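Cell wall surface anchor family protein (Streptococcus agalactiae serogroup V, PDB 3PF2) forms the shaft of the type 1 pilus of this bacterium as its major (backbone) pilin, represented by a C-terminal fragment of two Ig-like domains that binds calcium. Local coordinates at residues Ala217-Ala229 / Ile238-Gly252. Residues are numbered along the deposited sequence; the frame is centred on the assembly and turned at random.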
ATOM      1  N   ALA A 217       8.392  10.325  -2.034  1.00 23.17           N
ATOM      2  CA  ALA A 217       7.319   9.968  -1.088  1.00 22.98           C
ATOM      3  C   ALA A 217       7.814   9.796   0.362  1.00 22.93           C
ATOM      4  O   ALA A 217       7.144  10.216   1.312  1.00 22.31           O
ATOM      5  CB  ALA A 217       6.606   8.720  -1.552  1.00 23.58           C
ATOM      6  N   LEU A 218       8.979   9.169   0.527  1.00 23.12           N
ATOM      7  CA  LEU A 218       9.565   9.002   1.863  1.00 23.36           C
ATOM      8  C   LEU A 218       9.995  10.340   2.454  1.00 23.10           C
ATOM      9  O   LEU A 218       9.843  10.577   3.661  1.00 22.75           O
ATOM     10  CB  LEU A 218      10.741   8.030   1.830  1.00 23.36           C
ATOM     11  CG  LEU A 218      10.435   6.590   2.242  1.00 24.28           C
ATOM     12  CD1 LEU A 218      11.690   5.756   2.083  1.00 25.30           C
ATOM     13  CD2 LEU A 218       9.885   6.509   3.686  1.00 23.29           C
ATOM     14  N   ILE A 219      10.514  11.217   1.597  1.00 23.03           N
ATOM     15  CA  ILE A 219      10.897  12.566   2.012  1.00 22.73           C
ATOM     16  C   ILE A 219       9.670  13.309   2.562  1.00 22.29           C
ATOM     17  O   ILE A 219       9.729  13.954   3.617  1.00 22.42           O
ATOM     18  CB  ILE A 219      11.579  13.337   0.856  1.00 22.72           C
ATOM     19  CG1 ILE A 219      12.999  12.797   0.623  1.00 22.53           C
ATOM     20  CG2 ILE A 219      11.613  14.838   1.148  1.00 23.46           C
ATOM     21  CD1 ILE A 219      13.626  13.191  -0.706  1.00 23.54           C
ATOM     22  N   LYS A 220       8.545  13.176   1.861  1.00 22.07           N
ATOM     23  CA  LYS A 220       7.304  13.822   2.265  1.00 21.81           C
ATOM     24  C   LYS A 220       6.770  13.305   3.606  1.00 20.94           C
ATOM     25  O   LYS A 220       6.059  14.018   4.303  1.00 20.74           O
ATOM     26  CB  LYS A 220       6.253  13.679   1.151  1.00 22.07           C
ATOM     27  CG  LYS A 220       5.213  14.786   1.126  1.00 24.13           C
ATOM     28  CD  LYS A 220       4.449  14.759  -0.196  1.00 28.31           C
ATOM     29  CE  LYS A 220       3.360  15.821  -0.236  1.00 30.22           C
ATOM     30  NZ  LYS A 220       2.416  15.558  -1.360  1.00 31.93           N
ATOM     31  N   ALA A 221       7.146  12.074   3.967  1.00 20.10           N
ATOM     32  CA  ALA A 221       6.725  11.432   5.218  1.00 19.57           C
ATOM     33  C   ALA A 221       7.658  11.719   6.405  1.00 19.31           C
ATOM     34  O   ALA A 221       7.336  11.429   7.560  1.00 20.02           O
ATOM     35  CB  ALA A 221       6.609   9.904   5.004  1.00 19.02           C
ATOM     36  N   ASN A 222       8.822  12.263   6.103  1.00 18.83           N
ATOM     37  CA  ASN A 222       9.811  12.565   7.118  1.00 19.23           C
ATOM     38  C   ASN A 222      10.237  14.021   6.975  1.00 19.74           C
ATOM     39  O   ASN A 222      11.337  14.311   6.505  1.00 19.60           O
ATOM     40  CB  ASN A 222      11.006  11.611   6.976  1.00 17.67           C
ATOM     41  CG  ASN A 222      10.640  10.155   7.287  1.00 17.80           C
ATOM     42  OD1 ASN A 222      10.815   9.692   8.419  1.00 13.43           O
ATOM     43  ND2 ASN A 222      10.134   9.431   6.281  1.00 16.14           N
ATOM     44  N   THR A 223       9.351  14.920   7.394  1.00 21.37           N
ATOM     45  CA  THR A 223       9.528  16.367   7.191  1.00 22.99           C
ATOM     46  C   THR A 223      10.344  17.068   8.256  1.00 22.83           C
ATOM     47  O   THR A 223      10.785  18.210   8.039  1.00 24.02           O
ATOM     48  CB  THR A 223       8.171  17.116   7.072  1.00 22.75           C
ATOM     49  OG1 THR A 223       7.331  16.764   8.178  1.00 24.74           O
ATOM     50  CG2 THR A 223       7.483  16.759   5.775  1.00 25.20           C
ATOM     51  N   ASN A 224      10.532  16.426   9.409  1.00 22.13           N
ATOM     52  CA  ASN A 224      11.283  17.057  10.479  1.00 21.74           C
ATOM     53  C   ASN A 224      12.775  17.027  10.170  1.00 21.45           C
ATOM     54  O   ASN A 224      13.447  16.007  10.376  1.00 20.90           O
ATOM     55  CB  ASN A 224      10.971  16.441  11.850  1.00 21.71           C
ATOM     56  CG  ASN A 224      11.618  17.209  12.996  1.00 21.50           C
ATOM     57  OD1 ASN A 224      12.497  18.052  12.784  1.00 20.83           O
ATOM     58  ND2 ASN A 224      11.189  16.925  14.214  1.00 20.75           N
ATOM     59  N   LYS A 225      13.291  18.154   9.679  1.00 21.05           N
ATOM     60  CA  LYS A 225      14.698  18.216   9.269  1.00 21.14           C
ATOM     61  C   LYS A 225      15.688  18.055  10.425  1.00 20.02           C
ATOM     62  O   LYS A 225      16.865  17.794  10.190  1.00 19.63           O
ATOM     63  CB  LYS A 225      15.006  19.494   8.470  1.00 21.37           C
ATOM     64  CG  LYS A 225      14.674  19.419   6.997  1.00 24.65           C
ATOM     65  CD  LYS A 225      15.073  20.740   6.317  1.00 29.71           C
ATOM     66  CE  LYS A 225      15.285  20.590   4.818  1.00 32.26           C
ATOM     67  NZ  LYS A 225      14.010  20.385   4.071  1.00 35.36           N
ATOM     68  N   ASN A 226      15.217  18.200  11.665  1.00 19.58           N
ATOM     69  CA  ASN A 226      16.073  17.974  12.826  1.00 19.64           C
ATOM     70  C   ASN A 226      16.532  16.531  12.926  1.00 19.06           C
ATOM     71  O   ASN A 226      17.552  16.241  13.552  1.00 18.97           O
ATOM     72  CB  ASN A 226      15.371  18.350  14.131  1.00 19.86           C
ATOM     73  CG  ASN A 226      15.002  19.813  14.192  1.00 21.60           C
ATOM     74  OD1 ASN A 226      15.726  20.670  13.682  1.00 23.76           O
ATOM     75  ND2 ASN A 226      13.866  20.108  14.821  1.00 23.05           N
ATOM     76  N   TYR A 227      15.773  15.631  12.310  1.00 18.06           N
ATOM     77  CA  TYR A 227      16.070  14.209  12.391  1.00 16.87           C
ATOM     78  C   TYR A 227      16.865  13.681  11.211  1.00 17.02           C
ATOM     79  O   TYR A 227      17.146  12.484  11.154  1.00 16.29           O
ATOM     80  CB  TYR A 227      14.772  13.397  12.509  1.00 16.87           C
ATOM     81  CG  TYR A 227      13.923  13.702  13.717  1.00 16.50           C
ATOM     82  CD1 TYR A 227      14.458  14.329  14.856  1.00 17.50           C
ATOM     83  CD2 TYR A 227      12.583  13.327  13.742  1.00 17.32           C
ATOM     84  CE1 TYR A 227      13.669  14.579  15.972  1.00 18.33           C
ATOM     85  CE2 TYR A 227      11.783  13.587  14.846  1.00 17.81           C
ATOM     86  CZ  TYR A 227      12.332  14.215  15.951  1.00 19.36           C
ATOM     87  OH  TYR A 227      11.540  14.449  17.043  1.00 20.09           O
ATOM     88  N   ILE A 228      17.219  14.556  10.272  1.00 17.36           N
ATOM     89  CA  ILE A 228      17.848  14.127   9.023  1.00 18.76           C
ATOM     90  C   ILE A 228      19.274  14.666   8.949  1.00 19.37           C
ATOM     91  O   ILE A 228      19.492  15.873   9.090  1.00 19.09           O
ATOM     92  CB  ILE A 228      17.023  14.596   7.789  1.00 18.87           C
ATOM     93  CG1 ILE A 228      15.587  14.053   7.866  1.00 19.92           C
ATOM     94  CG2 ILE A 228      17.696  14.159   6.484  1.00 19.91           C
ATOM     95  CD1 ILE A 228      14.644  14.628   6.840  1.00 21.82           C
ATOM     96  N   ALA A 229      20.235  13.767   8.752  1.00 20.16           N
ATOM     97  CA  ALA A 229      21.632  14.149   8.563  1.00 21.27           C
ATOM     98  C   ALA A 229      21.832  14.670   7.144  1.00 22.69           C
ATOM     99  O   ALA A 229      21.678  13.929   6.166  1.00 22.52           O
ATOM    100  CB  ALA A 229      22.556  12.967   8.845  1.00 21.33           C
ATOM    101  N   ILE A 238      19.491   6.913   3.033  1.00 19.22           N
ATOM    102  CA  ILE A 238      18.867   7.618   4.161  1.00 17.87           C
ATOM    103  C   ILE A 238      19.860   7.705   5.315  1.00 17.17           C
ATOM    104  O   ILE A 238      20.423   6.699   5.745  1.00 16.85           O
ATOM    105  CB  ILE A 238      17.544   6.942   4.605  1.00 18.09           C
ATOM    106  CG1 ILE A 238      16.455   7.181   3.554  1.00 16.99           C
ATOM    107  CG2 ILE A 238      17.080   7.473   5.989  1.00 17.08           C
ATOM    108  CD1 ILE A 238      15.194   6.394   3.729  1.00 15.14           C
ATOM    109  N   LYS A 239      20.078   8.923   5.800  1.00 17.07           N
ATOM    110  CA  LYS A 239      20.970   9.160   6.930  1.00 17.31           C
ATOM    111  C   LYS A 239      20.214  10.028   7.922  1.00 16.45           C
ATOM    112  O   LYS A 239      19.650  11.044   7.544  1.00 17.25           O
ATOM    113  CB  LYS A 239      22.273   9.842   6.478  1.00 17.91           C
ATOM    114  CG  LYS A 239      22.992   9.091   5.366  1.00 20.30           C
ATOM    115  CD  LYS A 239      24.268   9.789   4.922  1.00 24.92           C
ATOM    116  CE  LYS A 239      25.163   8.849   4.118  1.00 27.89           C
ATOM    117  NZ  LYS A 239      24.550   8.419   2.825  1.00 32.76           N
ATOM    118  N   LEU A 240      20.191   9.600   9.181  1.00 15.79           N
ATOM    119  CA  LEU A 240      19.407  10.250  10.231  1.00 15.03           C
ATOM    120  C   LEU A 240      20.324  10.887  11.271  1.00 15.35           C
ATOM    121  O   LEU A 240      21.516  10.582  11.314  1.00 14.77           O
ATOM    122  CB  LEU A 240      18.475   9.234  10.902  1.00 15.48           C
ATOM    123  CG  LEU A 240      17.544   8.438   9.978  1.00 15.31           C
ATOM    124  CD1 LEU A 240      16.772   7.390  10.776  1.00 15.93           C
ATOM    125  CD2 LEU A 240      16.585   9.367   9.252  1.00 15.70           C
ATOM    126  N   LYS A 241      19.765  11.764  12.101  1.00 15.63           N
ATOM    127  CA  LYS A 241      20.547  12.549  13.053  1.00 16.04           C
ATOM    128  C   LYS A 241      19.758  12.706  14.352  1.00 15.19           C
ATOM    129  O   LYS A 241      18.544  12.888  14.322  1.00 15.12           O
ATOM    130  CB  LYS A 241      20.834  13.916  12.408  1.00 16.91           C
ATOM    131  CG  LYS A 241      21.434  15.012  13.247  1.00 20.25           C
ATOM    132  CD  LYS A 241      21.565  16.305  12.415  1.00 23.88           C
ATOM    133  CE  LYS A 241      20.343  17.223  12.566  1.00 26.72           C
ATOM    134  NZ  LYS A 241      20.200  18.211  11.446  1.00 28.75           N
ATOM    135  N   SER A 242      20.430  12.634  15.497  1.00 15.20           N
ATOM    136  CA  SER A 242      19.737  12.958  16.737  1.00 15.35           C
ATOM    137  C   SER A 242      19.635  14.476  16.908  1.00 15.62           C
ATOM    138  O   SER A 242      20.609  15.214  16.665  1.00 15.54           O
ATOM    139  CB  SER A 242      20.382  12.289  17.962  1.00 14.61           C
ATOM    140  OG  SER A 242      21.720  12.704  18.147  1.00 15.97           O
ATOM    141  N   HIS A 243      18.444  14.919  17.303  1.00 16.03           N
ATOM    142  CA  HIS A 243      18.156  16.329  17.576  1.00 17.35           C
ATOM    143  C   HIS A 243      18.764  16.709  18.937  1.00 17.48           C
ATOM    144  O   HIS A 243      19.268  15.854  19.674  1.00 17.17           O
ATOM    145  CB  HIS A 243      16.635  16.555  17.516  1.00 17.28           C
ATOM    146  CG  HIS A 243      16.203  17.984  17.695  1.00 19.36           C
ATOM    147  ND1 HIS A 243      16.833  19.042  17.072  1.00 20.62           N
ATOM    148  CD2 HIS A 243      15.180  18.522  18.401  1.00 21.27           C
ATOM    149  CE1 HIS A 243      16.231  20.170  17.402  1.00 20.42           C
ATOM    150  NE2 HIS A 243      15.225  19.884  18.208  1.00 21.59           N
ATOM    151  N   THR A 244      18.725  17.993  19.266  1.00 18.45           N
ATOM    152  CA  THR A 244      19.350  18.489  20.494  1.00 19.18           C
ATOM    153  C   THR A 244      18.707  17.958  21.781  1.00 19.37           C
ATOM    154  O   THR A 244      19.252  18.161  22.864  1.00 20.32           O
ATOM    155  CB  THR A 244      19.356  20.025  20.511  1.00 19.25           C
ATOM    156  OG1 THR A 244      18.022  20.504  20.317  1.00 19.39           O
ATOM    157  CG2 THR A 244      20.237  20.557  19.397  1.00 20.25           C
ATOM    158  N   ASP A 245      17.547  17.303  21.657  1.00 18.90           N
ATOM    159  CA  ASP A 245      16.889  16.613  22.780  1.00 19.02           C
ATOM    160  C   ASP A 245      17.136  15.100  22.729  1.00 18.19           C
ATOM    161  O   ASP A 245      16.492  14.326  23.444  1.00 19.01           O
ATOM    162  CB  ASP A 245      15.372  16.915  22.812  1.00 19.15           C
ATOM    163  CG  ASP A 245      14.650  16.498  21.534  1.00 19.82           C
ATOM    164  OD1 ASP A 245      15.266  15.847  20.664  1.00 18.72           O
ATOM    165  OD2 ASP A 245      13.451  16.830  21.391  1.00 20.76           O
ATOM    166  N   GLY A 246      18.080  14.691  21.885  1.00 17.25           N
ATOM    167  CA  GLY A 246      18.442  13.283  21.738  1.00 16.18           C
ATOM    168  C   GLY A 246      17.537  12.501  20.795  1.00 15.81           C
ATOM    169  O   GLY A 246      17.895  11.407  20.376  1.00 15.13           O
ATOM    170  N   THR A 247      16.387  13.071  20.426  1.00 15.16           N
ATOM    171  CA  THR A 247      15.387  12.271  19.697  1.00 14.99           C
ATOM    172  C   THR A 247      15.589  12.259  18.189  1.00 14.16           C
ATOM    173  O   THR A 247      16.189  13.168  17.611  1.00 14.15           O
ATOM    174  CB  THR A 247      13.931  12.723  19.966  1.00 15.07           C
ATOM    175  OG1 THR A 247      13.693  13.974  19.313  1.00 15.67           O
ATOM    176  CG2 THR A 247      13.645  12.815  21.455  1.00 15.77           C
ATOM    177  N   PHE A 248      15.094  11.191  17.569  1.00 13.17           N
ATOM    178  CA  PHE A 248      14.889  11.138  16.137  1.00 12.34           C
ATOM    179  C   PHE A 248      13.953   9.989  15.807  1.00 12.50           C
ATOM    180  O   PHE A 248      13.643   9.175  16.680  1.00 11.95           O
ATOM    181  CB  PHE A 248      16.206  11.079  15.344  1.00 12.59           C
ATOM    182  CG  PHE A 248      17.051   9.850  15.596  1.00 11.51           C
ATOM    183  CD1 PHE A 248      17.077   8.820  14.652  1.00 11.67           C
ATOM    184  CD2 PHE A 248      17.865   9.746  16.721  1.00 12.91           C
ATOM    185  CE1 PHE A 248      17.884   7.704  14.830  1.00 11.98           C
ATOM    186  CE2 PHE A 248      18.676   8.621  16.924  1.00 11.83           C
ATOM    187  CZ  PHE A 248      18.687   7.596  15.967  1.00 11.52           C
ATOM    188  N   GLU A 249      13.495   9.951  14.562  1.00 12.18           N
ATOM    189  CA  GLU A 249      12.475   8.985  14.138  1.00 12.34           C
ATOM    190  C   GLU A 249      12.655   8.619  12.676  1.00 12.19           C
ATOM    191  O   GLU A 249      13.303   9.342  11.920  1.00 11.97           O
ATOM    192  CB  GLU A 249      11.069   9.583  14.310  1.00 13.26           C
ATOM    193  CG  GLU A 249      10.701   9.982  15.741  1.00 14.47           C
ATOM    194  CD  GLU A 249       9.312  10.555  15.849  1.00 15.14           C
ATOM    195  OE1 GLU A 249       8.680  10.814  14.794  1.00 15.78           O
ATOM    196  OE2 GLU A 249       8.855  10.739  17.000  1.00 17.23           O
ATOM    197  N   ILE A 250      12.086   7.480  12.277  1.00 11.56           N
ATOM    198  CA  ILE A 250      11.926   7.171  10.861  1.00 11.29           C
ATOM    199  C   ILE A 250      10.472   6.742  10.669  1.00 11.70           C
ATOM    200  O   ILE A 250       9.951   5.932  11.444  1.00 11.67           O
ATOM    201  CB  ILE A 250      12.943   6.096  10.367  1.00 11.25           C
ATOM    202  CG1 ILE A 250      12.787   5.822   8.861  1.00 12.50           C
ATOM    203  CG2 ILE A 250      12.803   4.791  11.160  1.00 10.89           C
ATOM    204  CD1 ILE A 250      13.186   6.995   7.962  1.00 12.44           C
ATOM    205  N   LYS A 251       9.827   7.291   9.645  1.00 11.51           N
ATOM    206  CA  LYS A 251       8.417   7.003   9.384  1.00 11.40           C
ATOM    207  C   LYS A 251       8.240   6.370   8.014  1.00 11.73           C
ATOM    208  O   LYS A 251       8.776   6.859   7.014  1.00 12.83           O
ATOM    209  CB  LYS A 251       7.559   8.274   9.483  1.00 11.07           C
ATOM    210  CG  LYS A 251       7.681   9.000  10.824  1.00 12.90           C
ATOM    211  CD  LYS A 251       6.721  10.175  10.946  1.00 14.22           C
ATOM    212  CE  LYS A 251       5.307   9.692  11.230  1.00 16.40           C
ATOM    213  NZ  LYS A 251       4.398  10.781  11.723  1.00 18.58           N
ATOM    214  N   GLY A 252       7.506   5.267   7.979  1.00 11.35           N
ATOM    215  CA  GLY A 252       7.100   4.691   6.706  1.00 11.14           C
ATOM    216  C   GLY A 252       7.930   3.533   6.193  1.00 11.36           C
ATOM    217  O   GLY A 252       8.130   3.400   4.990  1.00 11.61           O
TER
HETATM  218  O   HOH W   1      11.651  11.190  10.651  1.00 23.36           O
HETATM  219  O   HOH W   2      12.077  16.576  18.840  1.00 30.78           O
HETATM  220  O   HOH W   3      19.615  11.707   4.652  1.00 26.80           O
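The ring of Tyr-227 lies over strand 247-252, with the CA of Phe-248 under one face, 3.6 Å from the ring centroid and 15° off the normal, a CH-pi contact. ND2 of Asn-224 sits above the rim of the opposite face, CB of His-243 sits at the edge, and the Glu-249 side chain runs alongside, its CG 3.9 Å from Tyr-227 CE2. The carboxylate of Glu-249 is turned toward Arg-185 and Tyr-295, as a salt bridge and a hydrogen bond. A true stack joins Asn-226 to His-243: amide and imidazole are 7° from parallel, Asn-226 CB lies 3.4 Å from His-243 ND1, and Thr-244 OG1 sits above the rim of the other imidazole face. Chi1 of His-243, -176°, sends the ring away from the backbone N and lays it beside Asn-226, both side chains pointing the same way.

At the far end, the amide of Asn-222 grips the backbone of Lys-251 twice. OD1 accepts from Lys-251 N (2.9 Å) on a lone pair, and ND2 donates to Lys-251 O (3.0 Å). The same ND2 gives a nearly straight bond to Leu-218 O, 2.9 Å away, so the amide ties the helix, through Leu-218 O, to the strand and its rotation is fixed by three bonds. Water 1 bridges Asn-222 OD1 to Glu-249 O. Leu-218 CD2 packs beside, 3.5 Å from Lys-251 O.

On the other strand, 239-241, the backbones of Ile-228 and Leu-240 form a single bridge: Lys-241 N donates to Tyr-227 O, and Ala-229 N to Lys-239 O. Away from both calcium sites, helix and loop 217-229 thus come back to the outer side of edge strand 239-241 and lie over strand 247-252, within the prealbumin-like domain, consistent with a CNA B-type Ig-like fold.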